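Local coordinates for protein Rho guanine nucleotide exchange factor 12 (Homo sapiens, PDB 1TXD) that acts as a guanine nucleotide exchange factor that activates the small GTPase RhoA, this fragment being its DH and PH domains, at residues L132-I135 with K136-K140; P168-M171 with Q172-K176; Q206-N209 with F210-A214; A218-K221 with Q222-D226. The protein carries 1 engineered substitution. All blocks are in the same frame, centred on the assembly; numbering follows the deposited sequence.

Overall arrangement
Each contact is a short local run of helix, and the four are spread over three helices: contact 1 on helix 128-141, contact 2 at the start of helix 169-186, contacts 3 and 4 on the long helix 191-230. Contacts 2 and 3 are closest, with centres about 12 Å apart, and they interlock where Met171 CE meets Leu208 CD1 at 3.5 Å. Contact 4 is about 18 Å from contact 3, centre to centre, further along helix 191-230 toward the PH domain. Contact 1 touches it, centres about 15 Å apart, with Glu133 CG 3.9 Å from Gln222 NE2. Contacts 1, 2 and 3 belong to the RhoGEF (DH) domain, which in relatives engages the GTPase.

Contact 1: residues L132-I135 with K136-K140; sequences LEMI and KSRQK
Met134 and Arg138 run side by side on helix 128-141 of the all-helical DH domain, pointing the same way, and one step round the helix Ile135 and Gln139 do likewise. In the first pair the sulfur does the touching: SD of Met134 lies 3.8 Å from CD of Arg138, alongside its aliphatic part, and the same SD is 3.5 Å from OG of Ser137. CG of Met134 is anti to its N (chi1 -178°) and the chain then bends twice, which carries SD forward to Ser137 and Arg138. The backbone below is joined by Arg138 N to Met134 O at 2.9 Å. Met134 also packs on Lys67 and Ile68 of helix 62-69, while Gln139 reaches Phe145 and Val149 of helix 143-154. A glycine in place of Gln139 is likely to open a gap beside Ile135 and deprive Phe145 and Val149 of a neighbour. Glu133 and Lys136 have opposite charges but do not meet, OE1 and NZ being 4.8 Å apart. In the second pair the methylene CG of Gln139 sits 3.2 Å from Ile135 O, and OE1 of Gln139 lies 3.7 Å from Ile135 CG2.

Contact 2: residues P168-M171 with Q172-K176; sequences PTQM and QRLTK
CG of Met171 stands anti to the backbone N (chi1 177°), and the chain then turns at both remaining torsions, which swings its methyl forward to Thr175 one turn on; Gln170 starts the same way (chi1 -171°) and bends at its second torsion, bringing its amide beside Leu174. The two pairs meet differently. Met171 and Thr175 stand at about a right angle, CE of Met171 touching CG2 of Thr175 at 4.2 Å, and the same CE grazes CB of Leu174 at 4.5 Å. Gln170 and Leu174 cross obliquely: NE2 of Gln170 is 3.6 Å from CD1 of Leu174, a methyl laid against an amide nitrogen whose hydrogen-bonding needs are met elsewhere. That nitrogen bonds to His79 and OE1 of the same amide to His39, so a buried polar group is satisfied at both ends and its rotation fixed. Arg173 is likewise buried, its guanidinium turned away from the helix to a salt bridge with Glu36 and a hydrogen bond to Thr35 on helix 20-57.

Backbone bonds hold the turns, among them Arg173 N to Thr169 O at 3.1 Å and Thr175 N to Met171 O at 3.3 Å. The opening is looser: Gln172 N reaches Pro168 O, at the N-cap position, only through a weak bond of 3.3 Å. These are the opening turns of helix 169-186 in the DH bundle, where Gln170 and Arg173 face helix 20-57, Met171 and Leu174 face helix 191-230, and the sequence QRLTK belongs to a signature helix of RhoGEF domains.

Contact 3: residues Q206-N209 with F210-A214; sequences QILN and FVNQA. Engineered in segment 210-214: Phe210 (natural residue Tyr).
The carboxamide of Asn212 is met by a methyl of Leu208: CD1 of Leu208 lies 3.7 Å from ND2 and 4.0 Å from OD1 of Asn212, closer to its nitrogen than to its oxygen. CG of Leu208 is also close to ND2 of Asn212, at 3.8 Å, and the two side chains approach each other at a slant. The other flat group, the engineered Phe210, which is Tyr in the natural sequence, turns its ring off the helix. Lys118 makes a cation-pi contact with it, His119 meets it with the ring planes at about 45°, and Ala122 packs against it, all three from helix 112-126. Toward the preceding turn it is the CB of Phe210 that touches, 3.5 Å from Ile207 O.

These residues belong to helix 191-230, the long last helix of the DH bundle, which packs here on both helix 112-126 and helix 169-186. Val211 faces the latter, packing on Met171 and Leu174, while its CG2 is 3.4 Å from Ile207 O. CG of Leu208 lies anti to its N (chi1 172°), which sends the isobutyl group forward along the helix to Asn212. Replacing Asn212 by a glycine would probably leave CD1 of Leu208 without its amide neighbour and weaken the packing against Met171. Beneath the pair, Asn212 N binds Leu208 O at 2.7 Å with an N-H...O angle of 178°, the straightest backbone bond between the two segments; Val211 N to Ile207 O follows at 2.9 Å.

Contact 4: residues A218-K221 with Q222-D226; sequences AENK and QRLED
Glu219 O is gripped by two donors: Arg223 N at 3.1 Å, standing 37° out of the carbonyl plane, and a water that donates to Glu219 O at 2.8 Å. The water gives its other proton to OE1 of Gln222 at 2.9 Å, tying that side chain back to the previous turn. The guanidinium of Arg223 folds over the same carbonyl, with Glu219 O 3.7 Å above its plane and over its centre, a face-on approach in which the positive charge would probably polarise the C=O. Bending at chi3 (-58°) brings NH2 of Arg223 across Asn220, 3.7 Å from its CB, the two side chains at about a right angle and the amide and guanidinium planes 47° apart. Here helix 191-230, last of the DH bundle, runs toward the PH domain. Asn220 ND2 hydrogen-bonds to Met257 O, and Arg223 has a long, weak ion pair with Glu260, both on the PH side. Toward the bundle Ala218, Gln222 and Glu225 rest on Phe130 of helix 128-141. Glu219 and Arg223 do not form a salt bridge, OE2 of Glu219 being 5.0 Å from NH1 of Arg223. Leu224 N binds Asn220 O at 3.3 Å, and Glu225 N binds Lys221 O at 2.9 Å.

Contact 1: residues L132-I135 with K136-K140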
loop_
_atom_site.group_PDB
_atom_site.type_symbol
_atom_site.label_atom_id
_atom_site.label_comp_id
_atom_site.label_asym_id
_atom_site.label_seq_id
_atom_site.Cartn_x
_atom_site.Cartn_y
_atom_site.Cartn_z
ATOM N N LEU A 132 10.508 0.491 0.982
ATOM C CA LEU A 132 11.256 0.237 -0.246
ATOM C C LEU A 132 12.099 1.466 -0.540
ATOM O O LEU A 132 13.110 1.384 -1.192
ATOM C CB LEU A 132 10.306 -0.029 -1.434
ATOM C CG LEU A 132 9.558 -1.371 -1.466
ATOM C CD1 LEU A 132 9.045 -1.660 -2.796
ATOM C CD2 LEU A 132 10.370 -2.582 -0.990
ATOM N N GLU A 133 11.639 2.628 -0.107
ATOM C CA GLU A 133 12.344 3.854 -0.401
ATOM C C GLU A 133 13.457 4.024 0.583
ATOM O O GLU A 133 14.490 4.553 0.224
ATOM C CB GLU A 133 11.384 5.066 -0.457
ATOM C CG GLU A 133 12.092 6.395 -0.188
ATOM C CD GLU A 133 12.883 6.887 -1.362
ATOM O OE1 GLU A 133 12.394 6.671 -2.531
ATOM O OE2 GLU A 133 13.959 7.530 -1.106
ATOM N N MET A 134 13.280 3.530 1.795
ATOM C CA MET A 134 14.327 3.587 2.791
ATOM C C MET A 134 15.468 2.629 2.430
ATOM O O MET A 134 16.591 2.930 2.634
ATOM C CB MET A 134 13.777 3.229 4.163
ATOM C CG MET A 134 14.714 3.302 5.248
ATOM S SD MET A 134 15.652 4.837 5.324
ATOM C CE MET A 134 14.671 5.824 6.577
ATOM N N ILE A 135 15.149 1.433 1.963
ATOM C CA ILE A 135 16.134 0.515 1.419
ATOM C C ILE A 135 16.970 1.190 0.332
ATOM O O ILE A 135 18.162 1.159 0.462
ATOM C CB ILE A 135 15.465 -0.793 0.905
ATOM C CG1 ILE A 135 14.816 -1.582 2.045
ATOM C CG2 ILE A 135 16.418 -1.652 0.072
ATOM C CD1 ILE A 135 13.718 -2.516 1.472
ATOM N N LYS A 136 16.363 1.820 -0.704
ATOM C CA LYS A 136 17.115 2.540 -1.705
ATOM C C LYS A 136 17.970 3.653 -1.147
ATOM O O LYS A 136 19.088 3.846 -1.614
ATOM C CB LYS A 136 16.210 3.206 -2.771
ATOM C CG LYS A 136 15.468 2.253 -3.691
ATOM C CD LYS A 136 15.367 2.848 -5.124
ATOM C CE LYS A 136 14.349 3.988 -5.184
ATOM N NZ LYS A 136 14.382 4.794 -6.495
ATOM N N SER A 137 17.440 4.409 -0.176
ATOM C CA SER A 137 18.171 5.550 0.329
ATOM C C SER A 137 19.326 5.044 1.160
ATOM O O SER A 137 20.386 5.619 1.063
ATOM C CB SER A 137 17.301 6.594 1.073
ATOM O OG SER A 137 16.867 6.140 2.329
ATOM N N ARG A 138 19.187 3.974 1.916
ATOM C CA ARG A 138 20.390 3.461 2.645
ATOM C C ARG A 138 21.377 2.824 1.666
ATOM O O ARG A 138 22.563 2.911 1.863
ATOM C CB ARG A 138 20.047 2.534 3.782
ATOM C CG ARG A 138 19.111 3.068 4.914
ATOM C CD ARG A 138 19.408 4.430 5.387
ATOM N NE ARG A 138 20.720 4.624 5.931
ATOM C CZ ARG A 138 21.211 5.822 6.175
ATOM N NH1 ARG A 138 20.492 6.871 5.892
ATOM N NH2 ARG A 138 22.412 5.972 6.720
ATOM N N GLN A 139 20.911 2.221 0.567
ATOM C CA GLN A 139 21.839 1.629 -0.390
ATOM C C GLN A 139 22.722 2.758 -0.983
ATOM O O GLN A 139 23.964 2.591 -1.205
ATOM C CB GLN A 139 21.075 0.881 -1.527
ATOM C CG GLN A 139 20.510 -0.447 -1.013
ATOM C CD GLN A 139 19.704 -1.205 -1.990
ATOM O OE1 GLN A 139 18.761 -0.673 -2.632
ATOM N NE2 GLN A 139 20.065 -2.445 -2.146
ATOM N N LYS A 140 22.064 3.903 -1.211
ATOM C CA LYS A 140 22.623 5.047 -1.886
ATOM C C LYS A 140 23.615 5.850 -1.005
ATOM O O LYS A 140 24.562 6.440 -1.520
ATOM C CB LYS A 140 21.458 5.937 -2.377
ATOM C CG LYS A 140 21.865 7.263 -3.015
ATOM C CD LYS A 140 20.686 8.298 -3.012
ATOM C CE LYS A 140 21.188 9.751 -2.764
ATOM N NZ LYS A 140 21.108 10.625 -3.991
#

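Contact 2: residues P168-M171 with Q172-K176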
loop_
_atom_site.group_PDB
_atom_site.type_symbol
_atom_site.label_atom_id
_atom_site.label_comp_id
_atom_site.label_asym_id
_atom_site.label_seq_id
_atom_site.Cartn_x
_atom_site.Cartn_y
_atom_site.Cartn_z
ATOM N N PRO A 168 6.984 -7.586 -0.777
ATOM C CA PRO A 168 5.611 -7.599 -1.292
ATOM C C PRO A 168 4.863 -8.986 -1.240
ATOM O O PRO A 168 3.741 -9.094 -1.830
ATOM C CB PRO A 168 5.748 -7.133 -2.749
ATOM C CG PRO A 168 7.079 -6.397 -2.893
ATOM C CD PRO A 168 8.011 -7.227 -1.766
ATOM N N THR A 169 5.483 -10.004 -0.619
ATOM C CA THR A 169 4.865 -11.313 -0.522
ATOM C C THR A 169 3.701 -11.290 0.461
ATOM O O THR A 169 2.705 -12.016 0.189
ATOM C CB THR A 169 5.828 -12.437 -0.165
ATOM O OG1 THR A 169 6.585 -12.094 1.012
ATOM C CG2 THR A 169 6.859 -12.615 -1.279
ATOM N N GLN A 170 3.762 -10.458 1.529
ATOM C CA GLN A 170 2.624 -10.349 2.441
ATOM C C GLN A 170 1.337 -9.851 1.736
ATOM O O GLN A 170 0.273 -10.483 1.849
ATOM C CB GLN A 170 2.907 -9.408 3.574
ATOM C CG GLN A 170 1.836 -9.441 4.626
ATOM C CD GLN A 170 1.674 -10.857 5.326
ATOM O OE1 GLN A 170 2.581 -11.731 5.281
ATOM N NE2 GLN A 170 0.526 -11.052 5.963
ATOM N N MET A 171 1.414 -8.746 1.005
ATOM C CA MET A 171 0.225 -8.244 0.296
ATOM C C MET A 171 -0.285 -9.318 -0.639
ATOM O O MET A 171 -1.495 -9.526 -0.707
ATOM C CB MET A 171 0.548 -6.935 -0.447
ATOM C CG MET A 171 -0.582 -6.304 -1.312
ATOM S SD MET A 171 -1.820 -5.402 -0.311
ATOM C CE MET A 171 -3.138 -6.504 -0.406
ATOM N N GLN A 172 0.598 -10.028 -1.352
ATOM C CA GLN A 172 0.133 -10.960 -2.387
ATOM C C GLN A 172 -0.697 -12.079 -1.735
ATOM O O GLN A 172 -1.753 -12.453 -2.220
ATOM C CB GLN A 172 1.286 -11.565 -3.223
ATOM C CG GLN A 172 0.759 -12.451 -4.429
ATOM C CD GLN A 172 -0.009 -11.652 -5.519
ATOM O OE1 GLN A 172 -0.093 -10.412 -5.447
ATOM N NE2 GLN A 172 -0.548 -12.357 -6.543
ATOM N N ARG A 173 -0.187 -12.588 -0.620
ATOM C CA ARG A 173 -0.834 -13.611 0.174
ATOM C C ARG A 173 -2.271 -13.251 0.538
ATOM O O ARG A 173 -3.201 -14.061 0.430
ATOM C CB ARG A 173 0.012 -13.935 1.439
ATOM C CG ARG A 173 -0.584 -15.095 2.263
ATOM C CD ARG A 173 -0.865 -16.359 1.445
ATOM N NE ARG A 173 -1.259 -17.496 2.282
ATOM C CZ ARG A 173 -1.750 -18.639 1.792
ATOM N NH1 ARG A 173 -1.792 -18.799 0.516
ATOM N NH2 ARG A 173 -2.162 -19.647 2.569
ATOM N N LEU A 174 -2.460 -12.017 0.939
ATOM C CA LEU A 174 -3.755 -11.564 1.324
ATOM C C LEU A 174 -4.708 -11.492 0.125
ATOM O O LEU A 174 -5.881 -11.643 0.319
ATOM C CB LEU A 174 -3.651 -10.220 1.998
ATOM C CG LEU A 174 -3.809 -10.223 3.501
ATOM C CD1 LEU A 174 -2.615 -10.881 4.138
ATOM C CD2 LEU A 174 -3.856 -8.817 3.884
ATOM N N THR A 175 -4.220 -11.303 -1.086
ATOM C CA THR A 175 -5.101 -11.354 -2.281
ATOM C C THR A 175 -5.562 -12.788 -2.561
ATOM O O THR A 175 -6.583 -12.977 -3.182
ATOM C CB THR A 175 -4.391 -10.831 -3.545
ATOM O OG1 THR A 175 -3.328 -11.726 -3.874
ATOM C CG2 THR A 175 -3.661 -9.493 -3.292
ATOM N N LYS A 176 -4.826 -13.782 -2.038
ATOM C CA LYS A 176 -5.072 -15.201 -2.311
ATOM C C LYS A 176 -6.147 -15.838 -1.412
ATOM O O LYS A 176 -6.885 -16.718 -1.830
ATOM C CB LYS A 176 -3.749 -15.995 -2.184
ATOM C CG LYS A 176 -2.666 -15.708 -3.252
ATOM C CD LYS A 176 -3.127 -16.100 -4.644
ATOM C CE LYS A 176 -2.231 -15.549 -5.772
ATOM N NZ LYS A 176 -0.831 -16.062 -5.764
#

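Contact 3: residues Q206-N209 with F210-A214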
loop_
_atom_site.group_PDB
_atom_site.type_symbol
_atom_site.label_atom_id
_atom_site.label_comp_id
_atom_site.label_asym_id
_atom_site.label_seq_id
_atom_site.Cartn_x
_atom_site.Cartn_y
_atom_site.Cartn_z
ATOM N N GLN A 206 -13.300 -8.660 3.053
ATOM C CA GLN A 206 -13.296 -7.473 3.932
ATOM C C GLN A 206 -11.883 -7.108 4.422
ATOM O O GLN A 206 -11.520 -5.961 4.405
ATOM C CB GLN A 206 -14.173 -7.694 5.168
ATOM C CG GLN A 206 -15.665 -7.369 5.013
ATOM C CD GLN A 206 -16.421 -7.512 6.344
ATOM O OE1 GLN A 206 -17.473 -8.158 6.388
ATOM N NE2 GLN A 206 -15.856 -6.956 7.431
ATOM N N ILE A 207 -11.134 -8.095 4.896
ATOM C CA ILE A 207 -9.752 -7.918 5.341
ATOM C C ILE A 207 -8.874 -7.336 4.231
ATOM O O ILE A 207 -8.121 -6.397 4.447
ATOM C CB ILE A 207 -9.161 -9.252 5.779
ATOM C CG1 ILE A 207 -9.740 -9.692 7.107
ATOM C CG2 ILE A 207 -7.675 -9.178 5.869
ATOM C CD1 ILE A 207 -9.354 -11.161 7.517
ATOM N N LEU A 208 -8.958 -7.928 3.056
ATOM C CA LEU A 208 -8.204 -7.472 1.927
ATOM C C LEU A 208 -8.552 -6.019 1.635
ATOM O O LEU A 208 -7.642 -5.220 1.486
ATOM C CB LEU A 208 -8.485 -8.343 0.698
ATOM C CG LEU A 208 -7.924 -7.894 -0.641
ATOM C CD1 LEU A 208 -6.418 -7.802 -0.596
ATOM C CD2 LEU A 208 -8.450 -8.826 -1.833
ATOM N N ASN A 209 -9.847 -5.687 1.541
ATOM C CA ASN A 209 -10.264 -4.310 1.302
ATOM C C ASN A 209 -9.759 -3.297 2.332
ATOM O O ASN A 209 -9.476 -2.162 1.958
ATOM C CB ASN A 209 -11.794 -4.199 1.199
ATOM C CG ASN A 209 -12.342 -4.894 -0.028
ATOM O OD1 ASN A 209 -13.305 -5.668 0.061
ATOM N ND2 ASN A 209 -11.737 -4.627 -1.185
ATOM N N PHE A 210 -9.652 -3.708 3.608
ATOM C CA PHE A 210 -9.146 -2.855 4.698
ATOM C C PHE A 210 -7.660 -2.671 4.507
ATOM O O PHE A 210 -7.100 -1.622 4.752
ATOM C CB PHE A 210 -9.406 -3.528 6.066
ATOM C CG PHE A 210 -8.886 -2.746 7.291
ATOM C CD1 PHE A 210 -7.632 -2.987 7.812
ATOM C CD2 PHE A 210 -9.707 -1.808 7.937
ATOM C CE1 PHE A 210 -7.164 -2.288 8.965
ATOM C CE2 PHE A 210 -9.266 -1.104 9.072
ATOM C CZ PHE A 210 -7.969 -1.349 9.584
ATOM N N VAL A 211 -6.984 -3.735 4.120
ATOM C CA VAL A 211 -5.559 -3.618 3.893
ATOM C C VAL A 211 -5.311 -2.741 2.674
ATOM O O VAL A 211 -4.577 -1.773 2.756
ATOM C CB VAL A 211 -4.910 -4.930 3.792
ATOM C CG1 VAL A 211 -3.438 -4.763 3.281
ATOM C CG2 VAL A 211 -4.949 -5.540 5.171
ATOM N N ASN A 212 -5.972 -3.041 1.572
ATOM C CA ASN A 212 -5.853 -2.218 0.361
ATOM C C ASN A 212 -6.091 -0.725 0.549
ATOM O O ASN A 212 -5.542 0.084 -0.195
ATOM C CB ASN A 212 -6.790 -2.712 -0.761
ATOM C CG ASN A 212 -6.211 -3.899 -1.533
ATOM O OD1 ASN A 212 -5.009 -4.207 -1.439
ATOM N ND2 ASN A 212 -7.067 -4.593 -2.270
ATOM N N GLN A 213 -6.950 -0.353 1.490
ATOM C CA GLN A 213 -7.348 1.047 1.627
ATOM C C GLN A 213 -6.240 1.764 2.416
ATOM O O GLN A 213 -5.880 2.889 2.142
ATOM C CB GLN A 213 -8.741 1.108 2.295
ATOM C CG GLN A 213 -9.391 2.461 2.450
ATOM C CD GLN A 213 -9.154 3.384 1.265
ATOM O OE1 GLN A 213 -9.585 3.081 0.149
ATOM N NE2 GLN A 213 -8.461 4.508 1.503
ATOM N N ALA A 214 -5.674 1.055 3.382
ATOM C CA ALA A 214 -4.555 1.550 4.140
ATOM C C ALA A 214 -3.367 1.745 3.211
ATOM O O ALA A 214 -2.597 2.669 3.394
ATOM C CB ALA A 214 -4.198 0.554 5.282
#

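Contact 4: residues A218-K221 with Q222-D226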
loop_
_atom_site.group_PDB
_atom_site.type_symbol
_atom_site.label_atom_id
_atom_site.label_comp_id
_atom_site.label_asym_id
_atom_site.label_seq_id
_atom_site.Cartn_x
_atom_site.Cartn_y
_atom_site.Cartn_z
ATOM N N ALA A 218 -1.458 5.196 2.466
ATOM C CA ALA A 218 -0.021 5.286 2.616
ATOM C C ALA A 218 0.763 5.617 1.329
ATOM O O ALA A 218 1.695 6.373 1.380
ATOM C CB ALA A 218 0.532 4.015 3.265
ATOM N N GLU A 219 0.451 5.034 0.188
ATOM C CA GLU A 219 1.123 5.460 -1.038
ATOM C C GLU A 219 0.954 6.982 -1.307
ATOM O O GLU A 219 1.852 7.625 -1.881
ATOM C CB GLU A 219 0.550 4.696 -2.251
ATOM C CG GLU A 219 0.958 3.217 -2.257
ATOM C CD GLU A 219 0.262 2.437 -3.357
ATOM O OE1 GLU A 219 0.802 1.406 -3.814
ATOM O OE2 GLU A 219 -0.841 2.844 -3.741
ATOM N N ASN A 220 -0.190 7.559 -0.932
ATOM C CA ASN A 220 -0.398 8.993 -1.112
ATOM C C ASN A 220 0.526 9.776 -0.205
ATOM O O ASN A 220 1.147 10.717 -0.673
ATOM C CB ASN A 220 -1.877 9.403 -0.903
ATOM C CG ASN A 220 -2.184 10.858 -1.381
ATOM O OD1 ASN A 220 -1.345 11.777 -1.293
ATOM N ND2 ASN A 220 -3.398 11.064 -1.865
ATOM N N LYS A 221 0.691 9.356 1.060
ATOM C CA LYS A 221 1.582 10.052 1.993
ATOM C C LYS A 221 3.053 9.933 1.631
ATOM O O LYS A 221 3.820 10.854 1.900
ATOM C CB LYS A 221 1.439 9.540 3.446
ATOM C CG LYS A 221 0.073 9.872 4.060
ATOM C CD LYS A 221 -0.176 9.093 5.369
ATOM C CE LYS A 221 -1.666 8.996 5.690
ATOM N NZ LYS A 221 -1.939 9.300 7.127
ATOM N N GLN A 222 3.466 8.778 1.103
ATOM C CA GLN A 222 4.876 8.551 0.803
ATOM C C GLN A 222 5.259 9.353 -0.468
ATOM O O GLN A 222 6.396 9.852 -0.622
ATOM C CB GLN A 222 5.160 7.050 0.695
ATOM C CG GLN A 222 6.660 6.665 0.659
ATOM C CD GLN A 222 7.267 6.935 -0.722
ATOM O OE1 GLN A 222 6.648 6.598 -1.754
ATOM N NE2 GLN A 222 8.403 7.625 -0.755
ATOM N N ARG A 223 4.290 9.548 -1.359
ATOM C CA ARG A 223 4.527 10.399 -2.520
ATOM C C ARG A 223 4.823 11.817 -2.074
ATOM O O ARG A 223 5.798 12.426 -2.491
ATOM C CB ARG A 223 3.330 10.403 -3.426
ATOM C CG ARG A 223 3.369 9.331 -4.475
ATOM C CD ARG A 223 2.368 9.618 -5.604
ATOM N NE ARG A 223 1.002 9.725 -5.073
ATOM C CZ ARG A 223 0.090 8.723 -4.975
ATOM N NH1 ARG A 223 0.361 7.475 -5.357
ATOM N NH2 ARG A 223 -1.127 8.986 -4.488
ATOM N N LEU A 224 3.966 12.328 -1.204
ATOM C CA LEU A 224 4.180 13.625 -0.580
ATOM C C LEU A 224 5.470 13.733 0.130
ATOM O O LEU A 224 6.165 14.735 -0.006
ATOM C CB LEU A 224 3.052 13.918 0.412
ATOM C CG LEU A 224 1.852 14.645 -0.183
ATOM C CD1 LEU A 224 0.873 14.958 0.942
ATOM C CD2 LEU A 224 2.295 15.919 -0.877
ATOM N N GLU A 225 5.824 12.701 0.900
ATOM C CA GLU A 225 7.046 12.752 1.715
ATOM C C GLU A 225 8.272 12.913 0.810
ATOM O O GLU A 225 9.290 13.534 1.157
ATOM C CB GLU A 225 7.137 11.444 2.517
ATOM C CG GLU A 225 8.192 11.418 3.563
ATOM C CD GLU A 225 8.049 10.174 4.436
ATOM O OE1 GLU A 225 7.077 10.110 5.212
ATOM O OE2 GLU A 225 8.899 9.271 4.333
ATOM N N ASP A 226 8.156 12.285 -0.351
ATOM C CA ASP A 226 9.114 12.392 -1.449
ATOM C C ASP A 226 9.094 13.802 -2.024
ATOM O O ASP A 226 10.140 14.402 -2.237
ATOM C CB ASP A 226 8.749 11.399 -2.574
ATOM C CG ASP A 226 9.864 11.262 -3.608
ATOM O OD1 ASP A 226 10.992 10.837 -3.225
ATOM O OD2 ASP A 226 9.689 11.571 -4.810
HETATM O O HOH W 1 3.948 6.063 -2.741
#